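Local structure of CYTH domain-containing protein (Pyrococcus horikoshii, 2DC4) at residues F11-I14 / K15-I18; I140-V143 / A144-L147; A83-L86 / F87-G91. The protein is of unknown function but carries a CYTH domain, and so probably acts on a triphosphate-bearing substrate as related adenylate cyclases and thiamine triphosphatases do. One frame throughout, in Å; residues are numbered along the deposited sequence.

All three contacts are local, each along one helix or its C-terminal end, so none closes a long loop, and they follow one another without nesting or crossing. Contact 1 comes first, in helix 11-21, directly after strand 2-8. Contact 3 is next along the chain, in helix 80-89, between strands 69-76 and 94-107. Contact 2 is last, at the end of helix 133-146, after strand 121-128. Contacts 1 and 2 touch: Leu-147 CD2 lies 3.8 Å from Lys-17 CB, which ties the two helices together at one end of the antiparallel barrel. Contact 3 sits on the other side of the chain's centre, about 39 Å from contact 1 between centres, and faces the second subunit.

Contact 1 of 3, residues F11-I14 / K15-I18; sequences FEDI and KRKI
Four backbone hydrogen bonds join residues 11-14 to residues 15-18. They run from Lys-15 N to Phe-11 O, Arg-16 N to Glu-12 O, Lys-17 N to Asp-13 O, and Ile-18 N to Ile-14 O. The last is the shortest, 2.8 Å between Ile-18 N and Ile-14 O.

The apolar contacts lie on the inward side. Phe-11 and Lys-15 run alongside each other, and Lys-15 CD is 3.8 Å from both CE2 and CZ of the Phe-11 ring. Both side chains leave with CG anti to the backbone N (chi1 -176° and 179°), which sends them the same way. The Lys-15 chain stays extended as far as CE, then bends so that NZ pairs with Glu-19. One turn on, Ile-14 CG1 meets Ile-18 CD1 at 4.2 Å, the two branches crossing at a slant.

The charged contact is looser. Asp-13 OD1 and Arg-16 NH1 form a long salt bridge of 3.7 Å. Carboxylate and guanidinium planes are turned 74° apart. Glu-12 O lies over one face of the guanidinium, offset toward its rim.

Phe-11 also meets Trp-103 edge-to-face and has a cation-pi contact with Arg-116. Ile-14 and Ile-18 pack on Leu-124. This is an amphipathic alpha-helix laid against the strands of a CYTH barrel.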
ATOM      1  N   PHE A  11       1.875 -22.158 -25.736  1.00 26.03           N
ATOM      2  CA  PHE A  11       1.842 -22.645 -24.363  1.00 26.01           C
ATOM      3  C   PHE A  11       2.244 -24.096 -24.139  1.00 25.20           C
ATOM      4  O   PHE A  11       3.174 -24.383 -23.385  1.00 25.42           O
ATOM      5  CB  PHE A  11       0.451 -22.441 -23.765  1.00 25.07           C
ATOM      6  CG  PHE A  11       0.366 -22.832 -22.321  1.00 25.06           C
ATOM      7  CD1 PHE A  11       0.840 -21.980 -21.332  1.00 25.10           C
ATOM      8  CD2 PHE A  11      -0.128 -24.079 -21.955  1.00 25.22           C
ATOM      9  CE1 PHE A  11       0.827 -22.365 -19.996  1.00 24.70           C
ATOM     10  CE2 PHE A  11      -0.145 -24.474 -20.627  1.00 25.88           C
ATOM     11  CZ  PHE A  11       0.335 -23.614 -19.643  1.00 24.15           C
ATOM     12  N   GLU A  12       1.530 -25.016 -24.774  1.00 25.97           N
ATOM     13  CA  GLU A  12       1.803 -26.432 -24.598  1.00 27.44           C
ATOM     14  C   GLU A  12       3.219 -26.853 -24.984  1.00 27.07           C
ATOM     15  O   GLU A  12       3.869 -27.597 -24.254  1.00 26.32           O
ATOM     16  CB  GLU A  12       0.781 -27.267 -25.380  1.00 30.35           C
ATOM     17  CG  GLU A  12      -0.651 -27.171 -24.849  1.00 34.85           C
ATOM     18  CD  GLU A  12      -1.371 -25.895 -25.262  1.00 37.75           C
ATOM     19  OE1 GLU A  12      -2.512 -25.680 -24.790  1.00 39.01           O
ATOM     20  OE2 GLU A  12      -0.808 -25.110 -26.062  1.00 37.88           O
ATOM     21  N   ASP A  13       3.698 -26.368 -26.124  1.00 27.62           N
ATOM     22  CA  ASP A  13       5.032 -26.723 -26.590  1.00 28.99           C
ATOM     23  C   ASP A  13       6.140 -26.231 -25.662  1.00 26.75           C
ATOM     24  O   ASP A  13       7.028 -26.995 -25.284  1.00 25.08           O
ATOM     25  CB  ASP A  13       5.267 -26.163 -27.999  1.00 32.95           C
ATOM     26  CG  ASP A  13       4.231 -26.645 -29.003  1.00 37.33           C
ATOM     27  OD1 ASP A  13       3.950 -27.862 -29.036  1.00 39.45           O
ATOM     28  OD2 ASP A  13       3.702 -25.809 -29.766  1.00 40.56           O
ATOM     29  N   ILE A  14       6.082 -24.960 -25.282  1.00 23.58           N
ATOM     30  CA  ILE A  14       7.117 -24.400 -24.421  1.00 23.98           C
ATOM     31  C   ILE A  14       7.079 -24.951 -22.995  1.00 23.21           C
ATOM     32  O   ILE A  14       8.121 -25.088 -22.352  1.00 22.23           O
ATOM     33  CB  ILE A  14       7.043 -22.858 -24.404  1.00 26.36           C
ATOM     34  CG1 ILE A  14       8.408 -22.284 -24.018  1.00 28.11           C
ATOM     35  CG2 ILE A  14       5.963 -22.384 -23.443  1.00 26.74           C
ATOM     36  CD1 ILE A  14       9.481 -22.508 -25.075  1.00 29.50           C
ATOM     37  N   LYS A  15       5.885 -25.273 -22.502  1.00 23.14           N
ATOM     38  CA  LYS A  15       5.753 -25.832 -21.160  1.00 24.63           C
ATOM     39  C   LYS A  15       6.512 -27.156 -21.160  1.00 25.15           C
ATOM     40  O   LYS A  15       7.276 -27.453 -20.240  1.00 23.72           O
ATOM     41  CB  LYS A  15       4.276 -26.064 -20.818  1.00 23.34           C
ATOM     42  CG  LYS A  15       4.029 -26.671 -19.439  1.00 25.02           C
ATOM     43  CD  LYS A  15       2.539 -26.713 -19.122  1.00 27.21           C
ATOM     44  CE  LYS A  15       2.262 -27.291 -17.740  1.00 29.47           C
ATOM     45  NZ  LYS A  15       2.643 -28.729 -17.622  1.00 32.70           N
ATOM     46  N   ARG A  16       6.305 -27.938 -22.214  1.00 25.36           N
ATOM     47  CA  ARG A  16       6.978 -29.221 -22.365  1.00 26.93           C
ATOM     48  C   ARG A  16       8.498 -29.036 -22.406  1.00 25.00           C
ATOM     49  O   ARG A  16       9.236 -29.786 -21.770  1.00 26.29           O
ATOM     50  CB  ARG A  16       6.497 -29.918 -23.644  1.00 29.39           C
ATOM     51  CG  ARG A  16       7.153 -31.264 -23.899  1.00 35.53           C
ATOM     52  CD  ARG A  16       6.525 -32.009 -25.079  1.00 38.73           C
ATOM     53  NE  ARG A  16       5.147 -31.605 -25.347  1.00 42.97           N
ATOM     54  CZ  ARG A  16       4.742 -31.020 -26.469  1.00 43.95           C
ATOM     55  NH1 ARG A  16       5.611 -30.763 -27.440  1.00 45.28           N
ATOM     56  NH2 ARG A  16       3.466 -30.691 -26.625  1.00 44.59           N
ATOM     57  N   LYS A  17       8.962 -28.035 -23.152  1.00 24.44           N
ATOM     58  CA  LYS A  17      10.398 -27.775 -23.255  1.00 24.96           C
ATOM     59  C   LYS A  17      11.003 -27.350 -21.924  1.00 24.26           C
ATOM     60  O   LYS A  17      12.068 -27.823 -21.542  1.00 22.97           O
ATOM     61  CB  LYS A  17      10.683 -26.688 -24.296  1.00 26.56           C
ATOM     62  CG  LYS A  17      10.439 -27.101 -25.738  1.00 31.74           C
ATOM     63  CD  LYS A  17      11.451 -28.133 -26.223  1.00 31.19           C
ATOM     64  CE  LYS A  17      12.819 -27.517 -26.495  1.00 33.27           C
ATOM     65  NZ  LYS A  17      13.716 -28.488 -27.186  1.00 33.61           N
ATOM     66  N   ILE A  18      10.326 -26.447 -21.221  1.00 22.48           N
ATOM     67  CA  ILE A  18      10.826 -25.974 -19.936  1.00 23.70           C
ATOM     68  C   ILE A  18      10.957 -27.137 -18.957  1.00 24.03           C
ATOM     69  O   ILE A  18      11.939 -27.234 -18.218  1.00 24.42           O
ATOM     70  CB  ILE A  18       9.887 -24.894 -19.355  1.00 21.83           C
ATOM     71  CG1 ILE A  18      10.024 -23.607 -20.176  1.00 21.78           C
ATOM     72  CG2 ILE A  18      10.224 -24.628 -17.886  1.00 23.11           C
ATOM     73  CD1 ILE A  18       8.952 -22.575 -19.886  1.00 20.22           C
TER

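Contact 2 of 3, residues I140-V143 / A144-L147; sequences IWDV and ARRL
The backbone of residues 140-147 covers the last turns of a helix that ends at Arg-146: Ala-144 N, Arg-145 N and Arg-146 N bond to Ile-140 O, Trp-141 O and Asp-142 O, and the bond from Leu-147 N to Val-143 O is weak. Leu-147 N also bonds to Ala-144 O, at 2.9 Å.

Asp-142 and Arg-145 lie side by side. Their salt bridge is short, 2.6 Å from Asp-142 OD1 to Arg-145 NH2. The two planes are 81° apart, so the groups do not lie flat against each other. The Arg-145 chain bends at chi3 (-63°), which brings the guanidinium back over the helix. One of its faces has Asp-142 CA above it, near the rim. A water in the guanidinium plane accepts from Arg-145 NH1 at 3.1 Å and donates weakly to Asp-142 OD1.

On the inward side Trp-141 CE3 is 4.0 Å from Ala-144 CB, and Val-143 CG1 is 4.2 Å from Leu-147 CD1. Trp-141 meets Phe-7 edge-to-face, while Ala-144 and Leu-147 pack on strand 121-128.

The chemistry is thus divided. Apolar groups join the helix to the barrel, and a water-bridged ion pair probably offsets both charges on the outer surface.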
ATOM      1  N   ILE A 140      20.007 -15.102 -20.247  1.00 19.83           N
ATOM      2  CA  ILE A 140      18.645 -15.256 -20.739  1.00 19.01           C
ATOM      3  C   ILE A 140      18.660 -15.815 -22.151  1.00 19.50           C
ATOM      4  O   ILE A 140      17.899 -16.724 -22.466  1.00 19.60           O
ATOM      5  CB  ILE A 140      17.888 -13.912 -20.723  1.00 19.07           C
ATOM      6  CG1 ILE A 140      17.550 -13.543 -19.275  1.00 20.30           C
ATOM      7  CG2 ILE A 140      16.618 -14.004 -21.579  1.00 18.34           C
ATOM      8  CD1 ILE A 140      16.892 -12.197 -19.101  1.00 18.43           C
ATOM      9  N   TRP A 141      19.536 -15.286 -22.998  1.00 19.15           N
ATOM     10  CA  TRP A 141      19.584 -15.784 -24.367  1.00 19.58           C
ATOM     11  C   TRP A 141      20.128 -17.206 -24.508  1.00 19.25           C
ATOM     12  O   TRP A 141      19.710 -17.937 -25.402  1.00 19.89           O
ATOM     13  CB  TRP A 141      20.326 -14.790 -25.267  1.00 18.91           C
ATOM     14  CG  TRP A 141      19.399 -13.689 -25.676  1.00 20.45           C
ATOM     15  CD1 TRP A 141      19.323 -12.431 -25.147  1.00 20.41           C
ATOM     16  CD2 TRP A 141      18.307 -13.804 -26.596  1.00 20.50           C
ATOM     17  NE1 TRP A 141      18.244 -11.759 -25.676  1.00 21.13           N
ATOM     18  CE2 TRP A 141      17.605 -12.580 -26.568  1.00 20.76           C
ATOM     19  CE3 TRP A 141      17.854 -14.828 -27.436  1.00 21.33           C
ATOM     20  CZ2 TRP A 141      16.468 -12.349 -27.352  1.00 20.38           C
ATOM     21  CZ3 TRP A 141      16.720 -14.599 -28.217  1.00 21.73           C
ATOM     22  CH2 TRP A 141      16.044 -13.367 -28.165  1.00 21.56           C
ATOM     23  N   ASP A 142      21.034 -17.622 -23.626  1.00 19.52           N
ATOM     24  CA  ASP A 142      21.533 -18.991 -23.700  1.00 21.41           C
ATOM     25  C   ASP A 142      20.373 -19.931 -23.372  1.00 19.65           C
ATOM     26  O   ASP A 142      20.216 -20.993 -23.982  1.00 19.94           O
ATOM     27  CB  ASP A 142      22.678 -19.220 -22.706  1.00 26.56           C
ATOM     28  CG  ASP A 142      23.996 -18.664 -23.200  1.00 32.91           C
ATOM     29  OD1 ASP A 142      24.233 -18.697 -24.426  1.00 36.93           O
ATOM     30  OD2 ASP A 142      24.802 -18.209 -22.361  1.00 38.28           O
ATOM     31  N   VAL A 143      19.561 -19.531 -22.395  1.00 18.52           N
ATOM     32  CA  VAL A 143      18.402 -20.320 -21.995  1.00 19.04           C
ATOM     33  C   VAL A 143      17.352 -20.306 -23.108  1.00 17.57           C
ATOM     34  O   VAL A 143      16.787 -21.340 -23.451  1.00 18.14           O
ATOM     35  CB  VAL A 143      17.757 -19.756 -20.704  1.00 21.13           C
ATOM     36  CG1 VAL A 143      16.490 -20.534 -20.368  1.00 24.00           C
ATOM     37  CG2 VAL A 143      18.748 -19.824 -19.563  1.00 26.03           C
ATOM     38  N   ALA A 144      17.100 -19.133 -23.677  1.00 16.98           N
ATOM     39  CA  ALA A 144      16.106 -19.013 -24.740  1.00 17.27           C
ATOM     40  C   ALA A 144      16.426 -19.941 -25.914  1.00 18.34           C
ATOM     41  O   ALA A 144      15.552 -20.654 -26.406  1.00 18.71           O
ATOM     42  CB  ALA A 144      16.030 -17.566 -25.226  1.00 19.23           C
ATOM     43  N   ARG A 145      17.676 -19.920 -26.364  1.00 19.59           N
ATOM     44  CA  ARG A 145      18.086 -20.766 -27.483  1.00 20.28           C
ATOM     45  C   ARG A 145      17.970 -22.247 -27.142  1.00 22.00           C
ATOM     46  O   ARG A 145      17.684 -23.084 -28.008  1.00 20.50           O
ATOM     47  CB  ARG A 145      19.519 -20.422 -27.903  1.00 22.13           C
ATOM     48  CG  ARG A 145      19.682 -18.966 -28.351  1.00 25.11           C
ATOM     49  CD  ARG A 145      20.948 -18.760 -29.180  1.00 28.62           C
ATOM     50  NE  ARG A 145      22.178 -19.033 -28.439  1.00 33.88           N
ATOM     51  CZ  ARG A 145      22.785 -18.170 -27.630  1.00 34.19           C
ATOM     52  NH1 ARG A 145      22.288 -16.954 -27.446  1.00 36.36           N
ATOM     53  NH2 ARG A 145      23.891 -18.528 -26.995  1.00 36.09           N
ATOM     54  N   ARG A 146      18.191 -22.585 -25.879  1.00 19.46           N
ATOM     55  CA  ARG A 146      18.073 -23.975 -25.483  1.00 20.85           C
ATOM     56  C   ARG A 146      16.610 -24.399 -25.568  1.00 20.63           C
ATOM     57  O   ARG A 146      16.302 -25.584 -25.697  1.00 21.59           O
ATOM     58  CB  ARG A 146      18.610 -24.175 -24.068  1.00 22.48           C
ATOM     59  CG  ARG A 146      18.636 -25.630 -23.664  1.00 25.13           C
ATOM     60  CD  ARG A 146      19.633 -25.857 -22.564  1.00 26.03           C
ATOM     61  NE  ARG A 146      19.642 -27.248 -22.127  1.00 26.14           N
ATOM     62  CZ  ARG A 146      20.434 -27.702 -21.165  1.00 27.46           C
ATOM     63  NH1 ARG A 146      21.267 -26.866 -20.562  1.00 28.84           N
ATOM     64  NH2 ARG A 146      20.395 -28.980 -20.806  1.00 26.16           N
ATOM     65  N   LEU A 147      15.710 -23.421 -25.500  1.00 18.97           N
ATOM     66  CA  LEU A 147      14.282 -23.689 -25.597  1.00 18.35           C
ATOM     67  C   LEU A 147      13.810 -23.552 -27.045  1.00 18.58           C
ATOM     68  O   LEU A 147      12.624 -23.680 -27.328  1.00 22.46           O
ATOM     69  CB  LEU A 147      13.488 -22.722 -24.708  1.00 17.44           C
ATOM     70  CG  LEU A 147      13.694 -22.874 -23.193  1.00 18.35           C
ATOM     71  CD1 LEU A 147      13.037 -21.697 -22.481  1.00 19.61           C
ATOM     72  CD2 LEU A 147      13.095 -24.191 -22.705  1.00 18.27           C
TER
HETATM   73  O   HOH W   1      23.839 -15.766 -24.992  1.00 38.67           O

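Contact 3 of 3, residues A83-L86 / F87-G91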
ATOM      1  N   ALA A  83      -6.477  -0.419  -1.923  1.00 16.25           N
ATOM      2  CA  ALA A  83      -5.357   0.167  -2.653  1.00 16.23           C
ATOM      3  C   ALA A  83      -5.834   0.774  -3.972  1.00 17.19           C
ATOM      4  O   ALA A  83      -5.364   1.836  -4.393  1.00 17.38           O
ATOM      5  CB  ALA A  83      -4.296  -0.893  -2.915  1.00 16.39           C
ATOM      6  N   ILE A  84      -6.763   0.091  -4.631  1.00 17.77           N
ATOM      7  CA  ILE A  84      -7.303   0.587  -5.890  1.00 17.60           C
ATOM      8  C   ILE A  84      -8.108   1.860  -5.623  1.00 18.96           C
ATOM      9  O   ILE A  84      -7.990   2.843  -6.355  1.00 20.00           O
ATOM     10  CB  ILE A  84      -8.168  -0.498  -6.563  1.00 16.45           C
ATOM     11  CG1 ILE A  84      -7.241  -1.589  -7.115  1.00 16.17           C
ATOM     12  CG2 ILE A  84      -9.020   0.115  -7.677  1.00 16.74           C
ATOM     13  CD1 ILE A  84      -7.932  -2.885  -7.496  1.00 15.82           C
ATOM     14  N   GLU A  85      -8.902   1.848  -4.559  1.00 18.14           N
ATOM     15  CA  GLU A  85      -9.695   3.022  -4.200  1.00 19.61           C
ATOM     16  C   GLU A  85      -8.765   4.200  -3.907  1.00 18.88           C
ATOM     17  O   GLU A  85      -9.006   5.324  -4.347  1.00 21.17           O
ATOM     18  CB  GLU A  85     -10.551   2.733  -2.966  1.00 20.21           C
ATOM     19  CG  GLU A  85     -11.459   3.887  -2.577  1.00 24.59           C
ATOM     20  CD  GLU A  85     -12.131   3.678  -1.244  1.00 28.61           C
ATOM     21  OE1 GLU A  85     -12.552   2.539  -0.954  1.00 28.97           O
ATOM     22  OE2 GLU A  85     -12.250   4.664  -0.487  1.00 31.68           O
ATOM     23  N   LEU A  86      -7.699   3.935  -3.159  1.00 18.15           N
ATOM     24  CA  LEU A  86      -6.735   4.972  -2.815  1.00 18.59           C
ATOM     25  C   LEU A  86      -6.154   5.687  -4.029  1.00 18.99           C
ATOM     26  O   LEU A  86      -6.146   6.914  -4.085  1.00 20.05           O
ATOM     27  CB  LEU A  86      -5.584   4.378  -1.999  1.00 19.23           C
ATOM     28  CG  LEU A  86      -4.407   5.317  -1.720  1.00 20.76           C
ATOM     29  CD1 LEU A  86      -4.862   6.437  -0.801  1.00 21.27           C
ATOM     30  CD2 LEU A  86      -3.266   4.539  -1.074  1.00 21.29           C
ATOM     31  N   PHE A  87      -5.656   4.934  -5.004  1.00 18.14           N
ATOM     32  CA  PHE A  87      -5.071   5.585  -6.166  1.00 18.45           C
ATOM     33  C   PHE A  87      -6.093   6.384  -6.959  1.00 19.26           C
ATOM     34  O   PHE A  87      -5.768   7.434  -7.512  1.00 21.19           O
ATOM     35  CB  PHE A  87      -4.339   4.554  -7.027  1.00 17.88           C
ATOM     36  CG  PHE A  87      -3.104   4.018  -6.366  1.00 17.65           C
ATOM     37  CD1 PHE A  87      -2.120   4.893  -5.913  1.00 18.90           C
ATOM     38  CD2 PHE A  87      -2.935   2.648  -6.151  1.00 19.28           C
ATOM     39  CE1 PHE A  87      -0.992   4.423  -5.255  1.00 18.34           C
ATOM     40  CE2 PHE A  87      -1.805   2.168  -5.492  1.00 21.33           C
ATOM     41  CZ  PHE A  87      -0.833   3.059  -5.043  1.00 19.65           C
ATOM     42  N   LYS A  88      -7.331   5.909  -6.994  1.00 21.19           N
ATOM     43  CA  LYS A  88      -8.374   6.648  -7.692  1.00 23.31           C
ATOM     44  C   LYS A  88      -8.624   7.958  -6.947  1.00 25.21           C
ATOM     45  O   LYS A  88      -8.749   9.014  -7.564  1.00 25.97           O
ATOM     46  CB  LYS A  88      -9.673   5.848  -7.747  1.00 25.05           C
ATOM     47  CG  LYS A  88      -9.652   4.665  -8.698  1.00 25.37           C
ATOM     48  CD  LYS A  88     -10.991   3.948  -8.660  1.00 25.62           C
ATOM     49  CE  LYS A  88     -11.029   2.762  -9.597  1.00 28.42           C
ATOM     50  NZ  LYS A  88     -12.327   2.039  -9.468  1.00 29.13           N
ATOM     51  N   ARG A  89      -8.698   7.890  -5.621  1.00 25.20           N
ATOM     52  CA  ARG A  89      -8.940   9.096  -4.830  1.00 27.48           C
ATOM     53  C   ARG A  89      -7.771  10.073  -4.869  1.00 27.37           C
ATOM     54  O   ARG A  89      -7.942  11.262  -4.597  1.00 28.16           O
ATOM     55  CB  ARG A  89      -9.283   8.730  -3.384  1.00 27.42           C
ATOM     56  CG  ARG A  89     -10.655   8.076  -3.259  1.00 29.27           C
ATOM     57  CD  ARG A  89     -11.110   7.932  -1.814  1.00 30.47           C
ATOM     58  NE  ARG A  89     -12.415   7.282  -1.726  1.00 31.78           N
ATOM     59  CZ  ARG A  89     -13.553   7.824  -2.151  1.00 34.61           C
ATOM     60  NH1 ARG A  89     -13.558   9.033  -2.694  1.00 36.88           N
ATOM     61  NH2 ARG A  89     -14.690   7.151  -2.038  1.00 36.23           N
ATOM     62  N   LEU A  90      -6.587   9.576  -5.220  1.00 26.93           N
ATOM     63  CA  LEU A  90      -5.408  10.424  -5.312  1.00 25.74           C
ATOM     64  C   LEU A  90      -5.341  11.091  -6.685  1.00 26.79           C
ATOM     65  O   LEU A  90      -4.439  11.879  -6.955  1.00 28.12           O
ATOM     66  CB  LEU A  90      -4.134   9.611  -5.057  1.00 25.91           C
ATOM     67  CG  LEU A  90      -3.938   9.128  -3.618  1.00 24.61           C
ATOM     68  CD1 LEU A  90      -2.675   8.289  -3.508  1.00 25.51           C
ATOM     69  CD2 LEU A  90      -3.858  10.338  -2.691  1.00 28.01           C
ATOM     70  N   GLY A  91      -6.293  10.760  -7.551  1.00 27.04           N
ATOM     71  CA  GLY A  91      -6.328  11.366  -8.873  1.00 27.37           C
ATOM     72  C   GLY A  91      -5.828  10.522 -10.029  1.00 28.10           C
ATOM     73  O   GLY A  91      -5.853  10.965 -11.180  1.00 29.37           O
TER
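Residues 83-91 cover the C-terminal end of helix 80-89 and the two residues after it, closed by a Schellman motif at Gly-91. Gly-91 has positive phi, where a side chain would jam against the carbonyl O of Leu-90. Gly-91 N bonds to Lys-88 O.

Glu-85 and Arg-89 lie alongside. Arg-89 NE donates to Glu-85 OE2 at 2.9 Å in a nearly straight salt bridge (171°). OE2 lies in the guanidinium plane and is met on its anti side, although the two planes are 81° apart. Glu-85 CG stands anti to the backbone N (chi1 -177°), and the extended chain carries OE2 across to Arg-89. The same OE2 bonds to Tyr-71 OH of the second subunit. With an alanine here, Arg-89 NE and that tyrosine would probably lose the acceptor they share.

Phe-87 CD2 comes within 3.1 Å of Ala-83 O, the carbonyl oxygen that also accepts the backbone bond from Phe-87 N. Leu-86 CG meets Leu-90 CD1 at 3.9 Å.

Phe-87 packs on Phe-36, Leu-44, Val-46 and Ile-57. Leu-86 touches Tyr-59 of the second subunit. The helix lies between strands 24-36, 42-49 and 54-62 of its own barrel and the partner chain.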